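Local coordinates for CELL WALL surface anchor family protein (Streptococcus pneumoniae, PDB 2X9Z), which forms the repeating backbone subunit of the pneumococcal pilus, a surface fibre probably anchored to the cell wall and involved in adhesion, at residues P172-V184 against K190-N202. The protein carries 1 engineered substitution. Numbering follows the deposited sequence.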
ATOM      1  N   PRO A 172      -9.239  -7.249 -21.319  1.00 12.93           N
ATOM      2  CA  PRO A 172      -8.535  -8.500 -21.015  1.00 12.21           C
ATOM      3  C   PRO A 172      -7.490  -8.880 -22.059  1.00 11.19           C
ATOM      4  O   PRO A 172      -7.713  -8.708 -23.260  1.00 11.47           O
ATOM      5  CB  PRO A 172      -9.660  -9.534 -21.014  1.00 14.52           C
ATOM      6  CG  PRO A 172     -10.860  -8.754 -20.577  1.00 17.29           C
ATOM      7  CD  PRO A 172     -10.700  -7.400 -21.221  1.00 14.83           C
ATOM      8  N   ILE A 173      -6.362  -9.400 -21.588  1.00 11.21           N
ATOM      9  CA  ILE A 173      -5.319  -9.940 -22.451  1.00 11.02           C
ATOM     10  C   ILE A 173      -4.787 -11.228 -21.821  1.00 10.58           C
ATOM     11  O   ILE A 173      -5.016 -11.479 -20.635  1.00 12.58           O
ATOM     12  CB  ILE A 173      -4.155  -8.942 -22.622  1.00 12.36           C
ATOM     13  CG1 ILE A 173      -3.591  -8.535 -21.255  1.00 12.31           C
ATOM     14  CG2 ILE A 173      -4.597  -7.734 -23.446  1.00 14.26           C
ATOM     15  CD1 ILE A 173      -2.414  -7.568 -21.329  1.00 13.36           C
ATOM     16  N   PRO A 174      -4.069 -12.050 -22.604  1.00 11.45           N
ATOM     17  CA  PRO A 174      -3.442 -13.242 -22.019  1.00 12.41           C
ATOM     18  C   PRO A 174      -2.382 -12.867 -20.983  1.00 11.10           C
ATOM     19  O   PRO A 174      -1.871 -11.746 -20.994  1.00 12.96           O
ATOM     20  CB  PRO A 174      -2.779 -13.919 -23.229  1.00 14.52           C
ATOM     21  CG  PRO A 174      -3.517 -13.398 -24.411  1.00 14.46           C
ATOM     22  CD  PRO A 174      -3.856 -11.978 -24.061  1.00 13.19           C
ATOM     23  N   ALA A 175      -2.053 -13.790 -20.090  1.00 12.12           N
ATOM     24  CA  ALA A 175      -1.022 -13.522 -19.087  1.00 11.75           C
ATOM     25  C   ALA A 175       0.250 -12.974 -19.738  1.00 12.25           C
ATOM     26  O   ALA A 175       0.726 -13.517 -20.727  1.00 13.92           O
ATOM     27  CB  ALA A 175      -0.712 -14.782 -18.300  1.00 13.58           C
ATOM     28  N   GLY A 176       0.804 -11.909 -19.172  1.00 12.34           N
ATOM     29  CA  GLY A 176       1.967 -11.262 -19.753  1.00 13.65           C
ATOM     30  C   GLY A 176       3.281 -11.962 -19.450  1.00 12.78           C
ATOM     31  O   GLY A 176       4.223 -11.917 -20.244  1.00 13.85           O
ATOM     32  N   ALA A 177       3.346 -12.612 -18.292  1.00 11.29           N
ATOM     33  CA  ALA A 177       4.577 -13.242 -17.836  1.00 10.84           C
ATOM     34  C   ALA A 177       4.296 -14.097 -16.630  1.00 11.56           C
ATOM     35  O   ALA A 177       3.274 -13.926 -15.968  1.00 11.85           O
ATOM     36  CB  ALA A 177       5.612 -12.197 -17.479  1.00 13.83           C
ATOM     37  N   GLU A 178       5.209 -15.015 -16.341  1.00 11.51           N
ATOM     38  CA  GLU A 178       5.180 -15.721 -15.073  1.00 12.19           C
ATOM     39  C   GLU A 178       5.186 -14.680 -13.951  1.00 11.67           C
ATOM     40  O   GLU A 178       5.936 -13.707 -14.010  1.00 14.31           O
ATOM     41  CB  GLU A 178       6.389 -16.645 -14.961  1.00 17.04           C
ATOM     42  CG  GLU A 178       6.325 -17.563 -13.762  1.00 22.33           C
ATOM     43  CD  GLU A 178       7.382 -18.650 -13.804  1.00 31.57           C
ATOM     44  OE1 GLU A 178       8.545 -18.336 -14.117  1.00 33.93           O
ATOM     45  OE2 GLU A 178       7.052 -19.821 -13.512  1.00 38.47           O
ATOM     46  N   ALA A 179       4.349 -14.878 -12.937  1.00 10.90           N
ATOM     47  CA  ALA A 179       4.193 -13.888 -11.874  1.00 11.63           C
ATOM     48  C   ALA A 179       4.568 -14.501 -10.540  1.00 11.55           C
ATOM     49  O   ALA A 179       4.054 -15.555 -10.172  1.00 14.30           O
ATOM     50  CB  ALA A 179       2.756 -13.367 -11.832  1.00 12.91           C
ATOM     51  N   THR A 180       5.481 -13.852  -9.829  1.00 11.21           N
ATOM     52  CA  THR A 180       5.916 -14.335  -8.526  1.00 11.18           C
ATOM     53  C   THR A 180       5.394 -13.410  -7.431  1.00 10.22           C
ATOM     54  O   THR A 180       5.427 -12.189  -7.570  1.00 11.55           O
ATOM     55  CB  THR A 180       7.452 -14.428  -8.466  1.00 14.39           C
ATOM     56  OG1 THR A 180       7.905 -15.332  -9.482  1.00 18.58           O
ATOM     57  CG2 THR A 180       7.922 -14.938  -7.103  1.00 14.71           C
ATOM     58  N   PHE A 181       4.914 -14.001  -6.339  1.00 10.37           N
ATOM     59  CA  PHE A 181       4.398 -13.235  -5.210  1.00 10.96           C
ATOM     60  C   PHE A 181       5.039 -13.707  -3.922  1.00 13.21           C
ATOM     61  O   PHE A 181       5.215 -14.901  -3.713  1.00 13.74           O
ATOM     62  CB  PHE A 181       2.882 -13.412  -5.058  1.00 11.54           C
ATOM     63  CG  PHE A 181       2.097 -12.963  -6.250  1.00 12.33           C
ATOM     64  CD1 PHE A 181       1.995 -13.769  -7.376  1.00 13.75           C
ATOM     65  CD2 PHE A 181       1.440 -11.737  -6.247  1.00 13.84           C
ATOM     66  CE1 PHE A 181       1.258 -13.354  -8.478  1.00 15.94           C
ATOM     67  CE2 PHE A 181       0.704 -11.318  -7.346  1.00 14.89           C
ATOM     68  CZ  PHE A 181       0.620 -12.126  -8.460  1.00 16.17           C
ATOM     69  N   ASP A 182       5.368 -12.766  -3.053  1.00 11.98           N
ATOM     70  CA  ASP A 182       5.773 -13.113  -1.707  1.00 12.65           C
ATOM     71  C   ASP A 182       4.567 -12.986  -0.792  1.00 13.17           C
ATOM     72  O   ASP A 182       3.932 -11.927  -0.722  1.00 13.61           O
ATOM     73  CB  ASP A 182       6.908 -12.207  -1.255  1.00 13.81           C
ATOM     74  CG  ASP A 182       8.182 -12.462  -2.031  1.00 15.93           C
ATOM     75  OD1 ASP A 182       8.669 -13.613  -2.010  1.00 16.52           O
ATOM     76  OD2 ASP A 182       8.690 -11.523  -2.673  1.00 18.11           O
ATOM     77  N   LEU A 183       4.217 -14.082  -0.130  1.00 12.89           N
ATOM     78  CA  LEU A 183       3.188 -14.032   0.894  1.00 13.44           C
ATOM     79  C   LEU A 183       3.857 -13.584   2.191  1.00 13.53           C
ATOM     80  O   LEU A 183       4.735 -14.265   2.716  1.00 14.54           O
ATOM     81  CB  LEU A 183       2.505 -15.390   1.058  1.00 15.09           C
ATOM     82  CG  LEU A 183       1.299 -15.389   2.004  1.00 16.53           C
ATOM     83  CD1 LEU A 183       0.149 -14.569   1.437  1.00 15.93           C
ATOM     84  CD2 LEU A 183       0.842 -16.809   2.319  1.00 21.10           C
ATOM     85  N   VAL A 184       3.446 -12.421   2.683  1.00 14.95           N
ATOM     86  CA  VAL A 184       4.079 -11.773   3.822  1.00 16.11           C
ATOM     87  C   VAL A 184       3.079 -11.696   4.967  1.00 16.40           C
ATOM     88  O   VAL A 184       1.901 -11.418   4.749  1.00 15.90           O
ATOM     89  CB  VAL A 184       4.510 -10.336   3.435  1.00 17.24           C
ATOM     90  CG1 VAL A 184       5.246  -9.649   4.577  1.00 19.19           C
ATOM     91  CG2 VAL A 184       5.365 -10.356   2.160  1.00 18.32           C
ATOM     92  N   LYS A 190       7.435 -10.423   7.844  1.00 29.78           N
ATOM     93  CA  LYS A 190       8.323 -11.456   7.311  1.00 27.37           C
ATOM     94  C   LYS A 190       7.687 -12.289   6.195  1.00 26.56           C
ATOM     95  O   LYS A 190       6.486 -12.538   6.202  1.00 24.14           O
ATOM     96  CB  LYS A 190       8.794 -12.366   8.446  1.00 24.60           C
ATOM     97  CG  LYS A 190       9.938 -13.300   8.081  1.00 23.85           C
ATOM     98  CD  LYS A 190      10.498 -13.966   9.328  1.00 25.51           C
ATOM     99  CE  LYS A 190      11.564 -14.988   8.984  1.00 24.82           C
ATOM    100  NZ  LYS A 190      12.041 -15.684  10.213  1.00 28.99           N
ATOM    101  N   VAL A 191       8.503 -12.725   5.240  1.00 25.99           N
ATOM    102  CA  VAL A 191       8.017 -13.564   4.146  1.00 25.38           C
ATOM    103  C   VAL A 191       7.761 -15.001   4.617  1.00 23.55           C
ATOM    104  O   VAL A 191       8.662 -15.663   5.141  1.00 28.10           O
ATOM    105  CB  VAL A 191       8.990 -13.565   2.946  1.00 27.95           C
ATOM    106  CG1 VAL A 191       8.461 -14.458   1.832  1.00 28.90           C
ATOM    107  CG2 VAL A 191       9.212 -12.146   2.432  1.00 28.58           C
ATOM    108  N   VAL A 192       6.531 -15.473   4.422  1.00 20.49           N
ATOM    109  CA  VAL A 192       6.169 -16.818   4.869  0.55 19.91           C
ATOM    110  C   VAL A 192       6.172 -17.840   3.741  1.00 19.93           C
ATOM    111  O   VAL A 192       6.441 -19.017   3.972  1.00 22.68           O
ATOM    112  CB  VAL A 192       4.813 -16.853   5.614  0.55 20.80           C
ATOM    113  CG1 VAL A 192       4.895 -16.054   6.909  0.55 21.11           C
ATOM    114  CG2 VAL A 192       3.695 -16.349   4.723  0.55 20.67           C
ATOM    115  N   GLN A 193       5.900 -17.398   2.519  1.00 17.74           N
ATOM    116  CA  GLN A 193       5.958 -18.289   1.366  1.00 17.94           C
ATOM    117  C   GLN A 193       6.149 -17.465   0.109  1.00 17.14           C
ATOM    118  O   GLN A 193       5.772 -16.299   0.062  1.00 19.78           O
ATOM    119  CB  GLN A 193       4.676 -19.120   1.257  1.00 19.45           C
ATOM    120  CG  GLN A 193       4.785 -20.349   0.358  1.00 21.24           C
ATOM    121  CD  GLN A 193       5.516 -21.508   1.023  1.00 22.10           C
ATOM    122  OE1 GLN A 193       5.846 -21.457   2.213  1.00 23.91           O
ATOM    123  NE2 GLN A 193       5.757 -22.565   0.259  1.00 20.83           N
ATOM    124  N   THR A 194       6.766 -18.067  -0.893  1.00 14.67           N
ATOM    125  CA  THR A 194       6.881 -17.449  -2.201  1.00 14.27           C
ATOM    126  C   THR A 194       6.201 -18.379  -3.184  1.00 14.25           C
ATOM    127  O   THR A 194       6.484 -19.576  -3.199  1.00 16.97           O
ATOM    128  CB  THR A 194       8.352 -17.240  -2.593  1.00 16.50           C
ATOM    129  OG1 THR A 194       8.963 -16.344  -1.653  1.00 18.33           O
ATOM    130  CG2 THR A 194       8.461 -16.658  -3.996  1.00 17.59           C
ATOM    131  N   VAL A 195       5.276 -17.839  -3.974  1.00 14.63           N
ATOM    132  CA  VAL A 195       4.522 -18.643  -4.926  1.00 16.15           C
ATOM    133  C   VAL A 195       4.700 -18.094  -6.330  1.00 14.91           C
ATOM    134  O   VAL A 195       5.013 -16.918  -6.511  1.00 13.18           O
ATOM    135  CB  VAL A 195       3.014 -18.684  -4.588  1.00 19.15           C
ATOM    136  CG1 VAL A 195       2.797 -19.243  -3.192  1.00 21.35           C
ATOM    137  CG2 VAL A 195       2.390 -17.299  -4.715  1.00 20.29           C
ATOM    138  N   THR A 196       4.513 -18.958  -7.316  1.00 16.06           N
ATOM    139  CA  THR A 196       4.661 -18.575  -8.710  0.80 15.87           C
ATOM    140  C   THR A 196       3.423 -18.973  -9.494  1.00 15.93           C
ATOM    141  O   THR A 196       2.929 -20.098  -9.357  1.00 20.70           O
ATOM    142  CB  THR A 196       5.889 -19.260  -9.336  0.80 19.60           C
ATOM    143  OG1 THR A 196       7.082 -18.780  -8.703  0.80 21.01           O
ATOM    144  CG2 THR A 196       5.953 -18.979 -10.826  0.80 23.88           C
ATOM    145  N   LEU A 197       2.931 -18.055 -10.312  1.00 12.43           N
ATOM    146  CA  LEU A 197       1.809 -18.327 -11.188  1.00 12.91           C
ATOM    147  C   LEU A 197       2.326 -18.436 -12.615  1.00 12.81           C
ATOM    148  O   LEU A 197       2.768 -17.445 -13.203  1.00 13.27           O
ATOM    149  CB  LEU A 197       0.795 -17.194 -11.082  1.00 14.66           C
ATOM    150  CG  LEU A 197      -0.591 -17.382 -11.689  1.00 18.81           C
ATOM    151  CD1 LEU A 197      -1.298 -18.558 -11.031  1.00 20.69           C
ATOM    152  CD2 LEU A 197      -1.409 -16.102 -11.528  1.00 22.29           C
ATOM    153  N   THR A 198       2.292 -19.642 -13.168  1.00 14.13           N
ATOM    154  CA  THR A 198       2.690 -19.827 -14.555  1.00 16.14           C
ATOM    155  C   THR A 198       1.618 -19.239 -15.459  1.00 14.01           C
ATOM    156  O   THR A 198       0.488 -19.002 -15.033  1.00 14.98           O
ATOM    157  CB  THR A 198       2.892 -21.303 -14.902  1.00 21.03           C
ATOM    158  OG1 THR A 198       1.706 -22.035 -14.573  1.00 23.02           O
ATOM    159  CG2 THR A 198       4.066 -21.873 -14.126  1.00 25.04           C
ATOM    160  N   THR A 199       1.977 -19.010 -16.715  1.00 13.44           N
ATOM    161  CA  THR A 199       1.111 -18.279 -17.629  1.00 14.52           C
ATOM    162  C   THR A 199      -0.107 -19.075 -18.081  1.00 17.32           C
ATOM    163  O   THR A 199      -1.031 -18.514 -18.671  1.00 21.69           O
ATOM    164  CB  THR A 199       1.895 -17.783 -18.851  1.00 12.53           C
ATOM    165  OG1 THR A 199       2.509 -18.896 -19.509  1.00 13.99           O
ATOM    166  CG2 THR A 199       2.964 -16.805 -18.422  1.00 13.30           C
ATOM    167  N   ASP A 200      -0.108 -20.375 -17.792  1.00 19.38           N
ATOM    168  CA  ASP A 200      -1.230 -21.254 -18.116  1.00 22.47           C
ATOM    169  C   ASP A 200      -2.233 -21.380 -16.968  1.00 21.85           C
ATOM    170  O   ASP A 200      -3.204 -22.134 -17.070  1.00 22.26           O
ATOM    171  CB  ASP A 200      -0.720 -22.646 -18.501  1.00 24.56           C
ATOM    172  CG  ASP A 200       0.006 -23.337 -17.359  1.00 29.25           C
ATOM    173  OD1 ASP A 200       0.874 -22.698 -16.733  1.00 29.15           O
ATOM    174  OD2 ASP A 200      -0.282 -24.521 -17.087  1.00 35.08           O
ATOM    175  N   LYS A 201      -1.996 -20.642 -15.883  1.00 19.61           N
ATOM    176  CA  LYS A 201      -2.842 -20.705 -14.695  1.00 19.82           C
ATOM    177  C   LYS A 201      -3.265 -19.311 -14.234  1.00 18.44           C
ATOM    178  O   LYS A 201      -2.594 -18.320 -14.527  1.00 20.26           O
ATOM    179  CB  LYS A 201      -2.103 -21.411 -13.559  1.00 22.18           C
ATOM    180  N   ASN A 202      -4.373 -19.242 -13.502  1.00 17.48           N
ATOM    181  CA  ASN A 202      -4.853 -17.969 -12.972  1.00 18.33           C
ATOM    182  C   ASN A 202      -5.040 -18.002 -11.465  1.00 14.65           C
ATOM    183  O   ASN A 202      -5.424 -17.009 -10.871  1.00 14.27           O
ATOM    184  CB  ASN A 202      -6.160 -17.543 -13.650  1.00 23.42           C
ATOM    185  CG  ASN A 202      -5.956 -17.109 -15.095  1.00 31.05           C
ATOM    186  OD1 ASN A 202      -6.068 -17.915 -16.020  1.00 34.04           O
ATOM    187  ND2 ASN A 202      -5.660 -15.825 -15.294  1.00 33.14           N
TER
HETATM  188  O   HOH W   1       1.353 -15.769 -15.015  1.00 13.25           O
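Leu183 O faces the backbone N-H groups of both Val192 and Gln193, a classic beta bulge near the turn end of an antiparallel hairpin. It takes Val192 N at 2.8 Å and, more weakly, Gln193 N, while Leu183 N gives a bond to Gln193 O. Followed outward, the Leu183 side chain first sets CB over Gln193 O, 3.5 Å away. CG is swung anti to the backbone N (chi1 -173°); in one of the two conformers of Val192, its CG2 lies near Leu183 CB, 3.7 Å from CG and, of the two methyls, against CD2. Beyond the bulge the pairing is regular: Phe181 and Val195 exchange two backbone bonds, as do Ala179 and Leu197, where Leu197 N reaches Ala179 O at 2.7 Å. On the face shared by Thr180, Asp182, Thr194 and Thr196, the Asp182 and Thr194 side chains lie side by side, and Thr194 OG1 donates to Asp182 OD1 (2.8 Å), nearly in line with its C-O bond. Arg220 forms a salt bridge to the same oxygen, which would favour a charged carboxylate. Past the regular pairing, one water donates to both Ala177 O and Leu197 O, and Thr199 CG2 packs on Glu178 N at 3.5 Å. Strand 179-185 is central in a three-stranded antiparallel sheet, with 191-197 on one flank and 215-219 on the other; Phe181, Leu183, Val195 and Leu197 turn inward, against strands 159-166 and 203-206 of the facing sheet, consistent with a Cna-B-like beta sandwich.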